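Local coordinates for probable GTP-binding protein EngB (Pyrococcus horikoshii, PDB 2CXX), which binds guanine nucleotides as a GTPase of the EngB family and is probably needed for normal cell division and septation, at residues T22-R27 against I39-K44; I83-L88 against E180-R185; E113-L118 against F149-S154; T125-N130 against D157-P162. All coordinates share one frame; numbering follows the deposited sequence.

Contact 1 (T22-R27 against I39-K44)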
# COMPACT_ATOMS: atom_id res chain seq x y z
N THR A 22 9.48 7.13 -8.99
CA THR A 22 10.60 7.97 -8.68
C THR A 22 11.89 7.74 -9.45
O THR A 22 12.80 8.53 -9.33
CB THR A 22 11.03 7.75 -7.22
OG1 THR A 22 11.53 6.41 -7.09
CG2 THR A 22 9.83 7.88 -6.24
N GLY A 23 11.99 6.63 -10.15
CA GLY A 23 13.25 6.32 -10.84
C GLY A 23 14.32 5.85 -9.87
O GLY A 23 15.48 5.71 -10.26
N LYS A 24 13.96 5.59 -8.61
CA LYS A 24 14.93 5.10 -7.62
C LYS A 24 14.63 3.66 -7.21
O LYS A 24 13.50 3.34 -6.82
CB LYS A 24 14.92 6.03 -6.39
CG LYS A 24 15.40 7.43 -6.81
CD LYS A 24 15.48 8.41 -5.70
CE LYS A 24 16.17 9.64 -6.15
NZ LYS A 24 16.30 10.59 -5.01
N LYS A 25 15.65 2.80 -7.34
CA LYS A 25 15.56 1.39 -7.00
C LYS A 25 15.75 1.32 -5.53
O LYS A 25 16.75 1.81 -5.00
CB LYS A 25 16.68 0.58 -7.66
CG LYS A 25 16.45 0.29 -9.11
CD LYS A 25 15.31 -0.72 -9.27
CE LYS A 25 15.14 -1.15 -10.69
NZ LYS A 25 14.30 -2.42 -10.80
N VAL A 26 14.77 0.74 -4.86
CA VAL A 26 14.86 0.57 -3.45
C VAL A 26 14.64 -0.90 -3.15
O VAL A 26 14.02 -1.64 -3.95
CB VAL A 26 13.78 1.41 -2.74
CG1 VAL A 26 13.96 2.84 -3.13
CG2 VAL A 26 12.39 0.95 -3.14
N ARG A 27 15.16 -1.31 -2.00
CA ARG A 27 15.03 -2.68 -1.52
C ARG A 27 15.48 -3.74 -2.53
O ARG A 27 14.90 -4.83 -2.63
CB ARG A 27 13.58 -2.89 -1.09
CG ARG A 27 13.20 -1.91 0.04
CD ARG A 27 11.91 -2.33 0.70
NE ARG A 27 11.44 -1.36 1.69
CZ ARG A 27 11.86 -1.32 2.95
NH1 ARG A 27 12.77 -2.18 3.39
NH2 ARG A 27 11.34 -0.41 3.77
N ILE A 39 12.38 2.90 5.30
CA ILE A 39 13.37 3.68 4.56
C ILE A 39 12.74 4.96 4.04
O ILE A 39 11.51 5.01 3.86
CB ILE A 39 13.96 2.87 3.37
CG1 ILE A 39 12.87 2.47 2.41
CG2 ILE A 39 14.83 1.68 3.88
CD1 ILE A 39 13.47 1.94 1.11
N GLU A 40 13.55 5.99 3.85
CA GLU A 40 13.08 7.28 3.30
C GLU A 40 13.69 7.51 1.93
O GLU A 40 14.89 7.28 1.67
CB GLU A 40 13.46 8.46 4.23
CG GLU A 40 12.57 8.49 5.43
CD GLU A 40 12.69 9.74 6.31
OE1 GLU A 40 13.27 10.78 5.87
OE2 GLU A 40 12.21 9.57 7.43
N ILE A 41 12.83 7.95 1.04
CA ILE A 41 13.22 8.22 -0.36
C ILE A 41 12.91 9.68 -0.76
O ILE A 41 11.78 10.17 -0.58
CB ILE A 41 12.46 7.22 -1.30
CG1 ILE A 41 12.82 5.78 -0.92
CG2 ILE A 41 12.80 7.46 -2.81
CD1 ILE A 41 11.58 4.84 -1.10
N GLU A 42 13.91 10.37 -1.31
CA GLU A 42 13.66 11.71 -1.81
C GLU A 42 13.00 11.62 -3.19
O GLU A 42 13.53 10.99 -4.10
CB GLU A 42 14.95 12.50 -1.87
CG GLU A 42 15.46 12.78 -0.48
CD GLU A 42 16.91 13.22 -0.40
OE1 GLU A 42 17.28 13.65 0.71
OE2 GLU A 42 17.65 13.13 -1.40
N TRP A 43 11.83 12.23 -3.35
CA TRP A 43 11.07 12.20 -4.64
C TRP A 43 10.94 13.66 -5.02
O TRP A 43 9.93 14.33 -4.70
CB TRP A 43 9.67 11.57 -4.39
CG TRP A 43 8.86 11.36 -5.64
CD1 TRP A 43 9.33 11.32 -6.93
CD2 TRP A 43 7.46 11.10 -5.71
NE1 TRP A 43 8.30 11.05 -7.79
CE2 TRP A 43 7.15 10.90 -7.07
CE3 TRP A 43 6.46 11.00 -4.75
CZ2 TRP A 43 5.84 10.60 -7.52
CZ3 TRP A 43 5.16 10.69 -5.19
CH2 TRP A 43 4.88 10.49 -6.57
N LYS A 44 11.92 14.12 -5.81
CA LYS A 44 12.04 15.54 -6.13
C LYS A 44 12.01 16.26 -4.80
O LYS A 44 12.83 15.94 -3.95
CB LYS A 44 10.97 16.00 -7.12
CG LYS A 44 11.15 15.33 -8.48
CD LYS A 44 10.21 15.87 -9.54
CE LYS A 44 10.44 15.18 -10.87
NZ LYS A 44 9.74 15.91 -12.00
O HOH W 1 16.43 9.02 -1.91
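The ammonium of Lys24 reaches the backbone of an edge strand: Lys24 NZ donates to Glu42 O at 2.9 Å, meeting the carbonyl at a C=O...N angle of 135°. A water that accepts a hydrogen bond from Glu42 N also touches this ammonium, but only weakly. In this P-loop GTPase fold, residues 22-27 leave the helix that follows the P-loop and run roughly antiparallel to strand 39-43, an outermost strand of the sheet, without pairing with it as a strand. The turn out of the helix is an ST turn, in which Thr22 OG1 accepts from Lys24 N at 3.0 Å while also bonding to Ile18 O. With OG1 so engaged (chi1 66°), CG2 is left anti to the carbonyl carbon and sits over one face of the Trp43 indole, 3.7 Å from the centroid of its five-membered ring. The Lys24 chain, extended beyond CG, passes Ile41 CG2 on its way to the strand. Further along, Val26 CG1 packs on Ile41 CD1 at 3.7 Å, and Val26 CB faces Ile39 CD1. Arg27 closes this end of the contact: its NE forms a salt bridge with Asp50, a predicted GTP-binding residue, while NH1 and NH2 bond to Val34 O and Lys37 O. Three partners thus fix the rotation of the guanidinium and leave a face against the Ile39 side chain, where Arg27 NH2 approaches Ile39 CG1 to 3.5 Å.

Contact 2 (I83-L88 against E180-R185)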
# COMPACT_ATOMS: atom_id res chain seq x y z
N ILE A 83 2.09 13.21 8.09
CA ILE A 83 1.93 12.36 6.94
C ILE A 83 0.79 12.94 6.10
O ILE A 83 -0.37 13.00 6.54
CB ILE A 83 1.63 10.90 7.34
CG1 ILE A 83 2.89 10.26 7.96
CG2 ILE A 83 1.17 10.13 6.07
CD1 ILE A 83 2.62 9.00 8.79
N ASP A 84 1.10 13.38 4.89
CA ASP A 84 0.05 13.98 4.08
C ASP A 84 -0.89 13.04 3.34
O ASP A 84 -2.07 13.38 3.11
CB ASP A 84 0.69 14.92 3.06
CG ASP A 84 1.48 16.02 3.73
OD1 ASP A 84 2.71 15.89 3.83
OD2 ASP A 84 0.83 17.02 4.20
N VAL A 85 -0.36 11.93 2.89
CA VAL A 85 -1.19 10.94 2.21
C VAL A 85 -0.51 9.60 2.32
O VAL A 85 0.68 9.52 2.48
CB VAL A 85 -1.41 11.36 0.71
CG1 VAL A 85 -0.10 11.45 0.03
CG2 VAL A 85 -2.39 10.34 0.00
N ALA A 86 -1.29 8.52 2.27
CA ALA A 86 -0.78 7.17 2.34
C ALA A 86 -1.18 6.43 1.07
O ALA A 86 -2.27 6.60 0.53
CB ALA A 86 -1.36 6.38 3.62
N VAL A 87 -0.26 5.64 0.54
CA VAL A 87 -0.58 4.79 -0.60
C VAL A 87 -0.47 3.34 -0.13
O VAL A 87 0.61 2.89 0.27
CB VAL A 87 0.40 4.95 -1.74
CG1 VAL A 87 -0.01 3.99 -2.96
CG2 VAL A 87 0.35 6.40 -2.21
N LEU A 88 -1.60 2.63 -0.11
CA LEU A 88 -1.57 1.23 0.25
C LEU A 88 -1.56 0.49 -1.09
O LEU A 88 -2.49 0.60 -1.88
CB LEU A 88 -2.83 0.83 1.07
CG LEU A 88 -3.12 -0.68 1.21
CD1 LEU A 88 -2.02 -1.45 1.92
CD2 LEU A 88 -4.43 -0.86 1.97
N GLU A 180 -2.94 15.39 -6.14
CA GLU A 180 -4.24 16.05 -6.01
C GLU A 180 -4.67 15.92 -4.54
O GLU A 180 -5.07 16.89 -3.89
CB GLU A 180 -5.16 15.33 -6.97
CG GLU A 180 -6.48 15.84 -7.27
CD GLU A 180 -7.11 14.92 -8.29
OE1 GLU A 180 -6.71 14.99 -9.48
OE2 GLU A 180 -7.96 14.08 -7.91
N VAL A 181 -4.59 14.71 -3.99
CA VAL A 181 -4.94 14.54 -2.58
C VAL A 181 -4.11 15.44 -1.68
O VAL A 181 -4.67 16.05 -0.75
CB VAL A 181 -4.75 13.09 -2.07
CG1 VAL A 181 -4.97 13.05 -0.52
CG2 VAL A 181 -5.71 12.18 -2.81
N ILE A 182 -2.81 15.55 -1.94
CA ILE A 182 -1.92 16.39 -1.15
C ILE A 182 -2.36 17.86 -1.19
O ILE A 182 -2.40 18.55 -0.15
CB ILE A 182 -0.46 16.32 -1.64
CG1 ILE A 182 0.13 14.94 -1.35
CG2 ILE A 182 0.35 17.43 -1.02
CD1 ILE A 182 1.52 14.71 -1.90
N ARG A 183 -2.68 18.35 -2.38
CA ARG A 183 -3.12 19.73 -2.50
C ARG A 183 -4.49 19.91 -1.84
O ARG A 183 -4.64 20.81 -1.01
CB ARG A 183 -3.25 20.15 -3.95
CG ARG A 183 -1.96 20.41 -4.71
CD ARG A 183 -2.34 21.05 -6.05
NE ARG A 183 -3.57 20.40 -6.50
CZ ARG A 183 -4.34 20.79 -7.52
NH1 ARG A 183 -4.03 21.86 -8.26
NH2 ARG A 183 -5.43 20.07 -7.79
N GLU A 184 -5.47 19.09 -2.21
CA GLU A 184 -6.82 19.19 -1.65
C GLU A 184 -6.75 19.24 -0.13
O GLU A 184 -7.52 19.96 0.50
CB GLU A 184 -7.73 18.03 -2.09
CG GLU A 184 -7.12 16.69 -1.82
CD GLU A 184 -8.09 15.65 -1.33
OE1 GLU A 184 -8.87 15.09 -2.16
OE2 GLU A 184 -8.06 15.40 -0.11
N ARG A 185 -5.79 18.49 0.43
CA ARG A 185 -5.56 18.44 1.89
C ARG A 185 -5.30 19.87 2.38
O ARG A 185 -6.04 20.34 3.26
CB ARG A 185 -4.32 17.58 2.24
CG ARG A 185 -4.54 16.18 2.89
CD ARG A 185 -4.48 16.19 4.43
NE ARG A 185 -3.68 15.11 5.04
CZ ARG A 185 -3.75 14.77 6.33
NH1 ARG A 185 -4.56 15.41 7.13
NH2 ARG A 185 -3.01 13.79 6.83
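Val85, at the start of strand 85-91, meets the last turn of the C-terminal helix with both methyls, and this is the close-packed part of the contact. Val85 CG2 lies 3.8 Å from Val181 CG1, and Val85 CG1 is equally near Ile182 CG1. At chi1 59° CG2 stands anti to the backbone N and CG1 lies between N and the carbonyl carbon, a rotation that turns one methyl to Val181 and the other to Ile182. Val85 and Val181 are both buried.

The solvent side is polar and looser. The exposed Arg185 bends at chi2 and chi3 and turns its guanidinium edge toward two consecutive carbonyls. Arg185 NE donates to Asp84 O at 3.1 Å in a nearly straight bond (169°), with the oxygen close to the guanidinium plane. The companion bond from Arg185 NH2 to Ile83 O is short, 2.8 Å, but bent to 127° and weak. The Asp84 carboxylate does not join this grip; its OD1 accepts from Thr3 N on the adjoining strand.

The contact lays the end of helix 171-184 against one face of the central sheet of the G domain. Val85 also touches Ile4 of strand 3-8 and Ile126 of strand 125-130, Val181 reaches Ile126 and Pro124, and Arg185 rests on Pro124 in the loop leading into strand 125-130.

Contact 3 (E113-L118 against F149-S154)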
# COMPACT_ATOMS: atom_id res chain seq x y z
N GLU A 113 -7.39 -4.77 7.65
CA GLU A 113 -6.97 -4.27 8.93
C GLU A 113 -6.20 -2.98 8.75
O GLU A 113 -6.46 -1.98 9.45
CB GLU A 113 -6.08 -5.29 9.67
CG GLU A 113 -5.79 -4.82 11.07
CD GLU A 113 -4.76 -5.67 11.82
OE1 GLU A 113 -4.52 -5.40 13.02
OE2 GLU A 113 -4.17 -6.59 11.20
N PHE A 114 -5.27 -2.96 7.79
CA PHE A 114 -4.46 -1.76 7.61
C PHE A 114 -5.19 -0.55 7.04
O PHE A 114 -4.99 0.58 7.50
CB PHE A 114 -3.22 -2.06 6.75
CG PHE A 114 -2.20 -0.99 6.82
CD1 PHE A 114 -1.51 -0.75 7.99
CD2 PHE A 114 -1.97 -0.19 5.72
CE1 PHE A 114 -0.57 0.32 8.03
CE2 PHE A 114 -1.04 0.87 5.74
CZ PHE A 114 -0.35 1.11 6.92
N TYR A 115 -6.02 -0.76 6.04
CA TYR A 115 -6.77 0.36 5.50
C TYR A 115 -7.68 0.93 6.61
O TYR A 115 -7.82 2.16 6.79
CB TYR A 115 -7.63 -0.09 4.31
CG TYR A 115 -8.36 1.04 3.64
CD1 TYR A 115 -9.58 1.46 4.11
CD2 TYR A 115 -7.77 1.74 2.59
CE1 TYR A 115 -10.24 2.58 3.57
CE2 TYR A 115 -8.42 2.86 2.01
CZ TYR A 115 -9.66 3.26 2.53
OH TYR A 115 -10.38 4.30 2.00
N GLN A 116 -8.26 0.06 7.42
CA GLN A 116 -9.14 0.58 8.46
C GLN A 116 -8.37 1.27 9.54
O GLN A 116 -8.86 2.27 10.12
CB GLN A 116 -10.04 -0.51 9.02
CG GLN A 116 -11.05 -0.98 7.97
CD GLN A 116 -11.99 -2.09 8.46
OE1 GLN A 116 -11.96 -2.46 9.63
NE2 GLN A 116 -12.84 -2.60 7.57
N PHE A 117 -7.12 0.84 9.75
CA PHE A 117 -6.28 1.48 10.74
C PHE A 117 -5.97 2.93 10.26
O PHE A 117 -6.08 3.90 11.03
CB PHE A 117 -5.00 0.65 10.94
CG PHE A 117 -3.84 1.41 11.57
CD1 PHE A 117 -3.84 1.73 12.95
CD2 PHE A 117 -2.74 1.77 10.81
CE1 PHE A 117 -2.76 2.40 13.54
CE2 PHE A 117 -1.67 2.43 11.35
CZ PHE A 117 -1.64 2.75 12.73
N LEU A 118 -5.59 3.08 8.99
CA LEU A 118 -5.31 4.42 8.49
C LEU A 118 -6.53 5.33 8.63
O LEU A 118 -6.38 6.55 8.85
CB LEU A 118 -4.88 4.37 7.02
CG LEU A 118 -3.53 3.63 6.81
CD1 LEU A 118 -3.25 3.40 5.34
CD2 LEU A 118 -2.36 4.48 7.42
N PHE A 149 -13.17 -2.92 2.70
CA PHE A 149 -12.41 -1.82 3.34
C PHE A 149 -13.35 -0.72 3.93
O PHE A 149 -12.88 0.23 4.52
CB PHE A 149 -11.54 -1.11 2.31
CG PHE A 149 -10.29 -1.87 1.89
CD1 PHE A 149 -10.11 -3.24 2.19
CD2 PHE A 149 -9.31 -1.20 1.10
CE1 PHE A 149 -9.01 -3.92 1.71
CE2 PHE A 149 -8.20 -1.89 0.60
CZ PHE A 149 -8.04 -3.25 0.90
N GLU A 150 -14.66 -0.88 3.74
CA GLU A 150 -15.67 0.10 4.23
C GLU A 150 -15.51 1.46 3.55
O GLU A 150 -15.48 2.51 4.19
CB GLU A 150 -15.65 0.26 5.78
CG GLU A 150 -16.06 -1.02 6.48
CD GLU A 150 -16.07 -0.93 7.99
OE1 GLU A 150 -15.75 0.15 8.55
OE2 GLU A 150 -16.38 -1.96 8.61
N VAL A 151 -15.38 1.40 2.23
CA VAL A 151 -15.27 2.56 1.38
C VAL A 151 -16.62 2.82 0.73
O VAL A 151 -17.18 1.93 0.09
CB VAL A 151 -14.25 2.35 0.28
CG1 VAL A 151 -14.26 3.51 -0.65
CG2 VAL A 151 -12.87 2.25 0.91
N PRO A 152 -17.17 4.04 0.92
CA PRO A 152 -18.48 4.40 0.34
C PRO A 152 -18.45 4.33 -1.19
O PRO A 152 -17.47 4.69 -1.83
CB PRO A 152 -18.73 5.83 0.83
CG PRO A 152 -17.85 6.02 2.04
CD PRO A 152 -16.62 5.13 1.76
N LEU A 153 -19.56 3.92 -1.78
CA LEU A 153 -19.62 3.87 -3.26
C LEU A 153 -19.19 5.19 -3.91
O LEU A 153 -18.49 5.20 -4.92
CB LEU A 153 -21.06 3.54 -3.71
CG LEU A 153 -21.58 2.25 -3.06
CD1 LEU A 153 -23.06 2.08 -3.33
CD2 LEU A 153 -20.80 1.05 -3.57
N SER A 154 -19.61 6.31 -3.34
CA SER A 154 -19.28 7.64 -3.87
C SER A 154 -17.78 7.91 -3.89
O SER A 154 -17.28 8.76 -4.66
CB SER A 154 -19.95 8.73 -3.01
OG SER A 154 -19.65 8.51 -1.62
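Helix 110-120 passes closest to the loop 149-154 at Tyr115 and Phe149, whose CA atoms are 6.4 Å apart, just where a Schellman motif with positive phi at Glu150 ends helix 138-149. Tyr115 carries the contact. Its CG stands anti to the backbone N (chi1 -176°), a setting that sends the ring out toward the loop and across the Phe149 side chain. The two planes are nearly parallel, 23° apart, but strongly offset, with the Tyr115 and Phe149 centroids 5.0 Å apart and little face-to-face overlap. What lies over the Phe149 face is chiefly the root of the tyrosine: Tyr115 CB is 4.1 Å from the phenyl centroid in a CH-pi contact, and Tyr115 CG approaches Phe149 CD2 to 3.5 Å. At the far end of the tyrosine, Val151 CG2 comes to 3.4 Å from Tyr115 OH. Beside this core the extended Gln116 crosses Glu150, bringing NE2 to 3.7 Å from Glu150 CD without a hydrogen bond, the amide and carboxylate planes 32° apart. Phe149 and Tyr115 both also touch Val127 and Leu88 of the central sheet, so the pair fills the space between helix 110-120, the end of helix 138-149 and the strands. With no hydrogen bond joining the two segments, their association rests on dispersion and shape, aromatic and aliphatic carbon meeting within the buried part, while polar groups merely pass each other at the exposed margin.

Contact 4 (T125-N130 against D157-P162). With GDP (guanosine-5'-diphosphate), chain D.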
# COMPACT_ATOMS: atom_id res chain seq x y z
N THR A 125 -6.03 8.04 2.22
CA THR A 125 -5.37 6.85 1.68
C THR A 125 -5.79 6.52 0.28
O THR A 125 -6.98 6.48 -0.03
CB THR A 125 -5.68 5.64 2.58
OG1 THR A 125 -5.19 5.88 3.90
CG2 THR A 125 -5.00 4.37 2.01
N ILE A 126 -4.82 6.29 -0.59
CA ILE A 126 -5.12 5.87 -1.97
C ILE A 126 -4.74 4.39 -2.03
O ILE A 126 -3.73 4.00 -1.46
CB ILE A 126 -4.27 6.69 -3.01
CG1 ILE A 126 -4.66 8.14 -2.96
CG2 ILE A 126 -4.38 6.06 -4.41
CD1 ILE A 126 -3.57 9.07 -3.53
N VAL A 127 -5.58 3.55 -2.61
CA VAL A 127 -5.23 2.16 -2.77
C VAL A 127 -4.76 1.95 -4.19
O VAL A 127 -5.55 2.09 -5.12
CB VAL A 127 -6.46 1.23 -2.52
CG1 VAL A 127 -6.09 -0.26 -2.78
CG2 VAL A 127 -6.97 1.45 -1.09
N ALA A 128 -3.48 1.60 -4.37
CA ALA A 128 -2.94 1.30 -5.70
C ALA A 128 -3.26 -0.20 -5.94
O ALA A 128 -2.71 -1.06 -5.29
CB ALA A 128 -1.41 1.50 -5.73
N VAL A 129 -4.17 -0.49 -6.87
CA VAL A 129 -4.56 -1.87 -7.14
C VAL A 129 -3.62 -2.37 -8.25
O VAL A 129 -3.87 -2.21 -9.45
CB VAL A 129 -6.04 -1.94 -7.52
CG1 VAL A 129 -6.41 -3.42 -7.73
CG2 VAL A 129 -6.91 -1.30 -6.35
N ASN A 130 -2.55 -3.01 -7.82
CA ASN A 130 -1.48 -3.40 -8.72
C ASN A 130 -1.71 -4.75 -9.36
O ASN A 130 -2.57 -5.53 -8.93
CB ASN A 130 -0.15 -3.38 -7.96
CG ASN A 130 1.07 -3.38 -8.90
OD1 ASN A 130 1.02 -2.78 -9.96
ND2 ASN A 130 2.17 -4.02 -8.49
N ASP A 157 -13.86 5.61 -6.88
CA ASP A 157 -12.93 6.04 -7.90
C ASP A 157 -11.90 7.03 -7.38
O ASP A 157 -10.92 7.28 -8.08
CB ASP A 157 -13.67 6.64 -9.09
CG ASP A 157 -14.45 5.62 -9.87
OD1 ASP A 157 -13.88 4.54 -10.15
OD2 ASP A 157 -15.62 5.91 -10.22
N LYS A 158 -12.10 7.58 -6.19
CA LYS A 158 -11.19 8.53 -5.57
C LYS A 158 -10.11 7.76 -4.79
O LYS A 158 -8.96 8.20 -4.60
CB LYS A 158 -11.94 9.44 -4.59
CG LYS A 158 -13.00 10.35 -5.24
CD LYS A 158 -12.35 11.33 -6.25
CE LYS A 158 -13.44 12.12 -6.98
NZ LYS A 158 -14.50 11.18 -7.57
N VAL A 159 -10.51 6.58 -4.35
CA VAL A 159 -9.63 5.76 -3.52
C VAL A 159 -8.85 4.71 -4.27
O VAL A 159 -7.61 4.63 -4.12
CB VAL A 159 -10.43 5.06 -2.42
CG1 VAL A 159 -9.50 4.17 -1.56
CG2 VAL A 159 -11.10 6.11 -1.54
N PHE A 160 -9.56 3.94 -5.08
CA PHE A 160 -8.97 2.80 -5.80
C PHE A 160 -8.46 3.10 -7.20
O PHE A 160 -9.23 3.39 -8.10
CB PHE A 160 -9.98 1.64 -5.87
CG PHE A 160 -10.31 1.08 -4.54
CD1 PHE A 160 -11.40 1.54 -3.85
CD2 PHE A 160 -9.50 0.06 -3.98
CE1 PHE A 160 -11.72 1.00 -2.62
CE2 PHE A 160 -9.81 -0.50 -2.75
CZ PHE A 160 -10.94 -0.02 -2.08
N ILE A 161 -7.14 3.04 -7.36
CA ILE A 161 -6.55 3.32 -8.67
C ILE A 161 -5.84 2.08 -9.21
O ILE A 161 -4.78 1.67 -8.70
CB ILE A 161 -5.46 4.44 -8.58
CG1 ILE A 161 -6.02 5.67 -7.85
CG2 ILE A 161 -4.96 4.80 -9.98
CD1 ILE A 161 -7.12 6.39 -8.55
N PRO A 162 -6.44 1.43 -10.21
CA PRO A 162 -5.75 0.25 -10.73
C PRO A 162 -4.53 0.63 -11.60
O PRO A 162 -4.55 1.57 -12.40
CB PRO A 162 -6.85 -0.49 -11.49
CG PRO A 162 -7.77 0.60 -11.93
CD PRO A 162 -7.76 1.63 -10.84
PB GDP D . 7.32 -5.81 -3.01
O1B GDP D . 7.73 -6.98 -2.18
O2B GDP D . 5.79 -5.47 -2.77
O3B GDP D . 8.28 -4.65 -3.13
O3A GDP D . 7.28 -6.39 -4.49
PA GDP D . 8.16 -6.29 -5.82
O1A GDP D . 8.11 -4.92 -6.35
O2A GDP D . 9.63 -6.76 -5.53
O5' GDP D . 7.35 -7.19 -6.87
C5' GDP D . 7.19 -8.49 -6.41
C4' GDP D . 6.86 -9.42 -7.59
O4' GDP D . 5.65 -8.93 -8.31
C3' GDP D . 7.87 -9.50 -8.69
O3' GDP D . 8.30 -10.72 -9.31
C2' GDP D . 7.50 -8.34 -9.64
O2' GDP D . 7.99 -8.64 -11.00
C1' GDP D . 5.99 -8.61 -9.71
N9 GDP D . 5.18 -7.44 -10.09
C8 GDP D . 5.23 -6.13 -9.58
N7 GDP D . 4.35 -5.40 -10.17
C5 GDP D . 3.67 -6.16 -11.08
C6 GDP D . 2.60 -5.93 -12.00
O6 GDP D . 2.09 -4.87 -12.13
N1 GDP D . 2.15 -6.99 -12.79
C2 GDP D . 2.72 -8.23 -12.69
N2 GDP D . 2.24 -9.24 -13.49
N3 GDP D . 3.71 -8.47 -11.84
C4 GDP D . 4.21 -7.47 -11.03
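With CG1 anti to the backbone N (chi1 176°), Val127 lays that methyl beside the Phe160 ring and turns CG2 to Val159 CG1, 3.7 Å away; Phe160, with chi1 -65°, lies alongside it, CD2 3.6 Å from Val127 CB. Val129 CG2 meets the same ring at its edge. The backbones form a parallel pair, strand 160-162 adding an outermost strand to the sheet. Val127 N donates to Val159 O at 2.8 Å, Ile161 N donates in return to Val127 O, and Val129 N to Ile161 O at 2.9 Å. On the other face of the sheet Ile126 CG2 packs against Ile161 CG1. Strand 125-130 ends at Asn130, where the guanine-binding N/TKxD motif of GTPases begins. Asn130 ND2 lies 3.1 Å from GDP N7 and donates to Val12 O, while Asn130 OD1 accepts from Ala165 N. Held at both ends of its amide, this side chain joins the loops after strands 3-8 and 160-162. The asparagine of the base site is thus oriented by backbone groups and carried on an apolar, hydrogen-bonded strand pair.

From the N terminus, contact 1 closes first, joining the loop after helix 14-22 to edge strand 39-43 within a short span. Contact 2 opens later and closes last: strand 85-91 meets the end of helix 171-184, enclosing contacts 3 and 4. Inside that long loop, contacts 3 and 4 cross, their segments alternating as 113-118, 125-130, 149-154 and 157-162. Helix 110-120 and the 149-154 loop therefore interlock with strands 125-130 and 160-162, and Tyr115 also touches Val159. Strands 85-91 and 125-130 are neighbours, linking contacts 2 and 4 by backbone. Contact 1 touches none of the others, but shares the sheet with contacts 2 and 4.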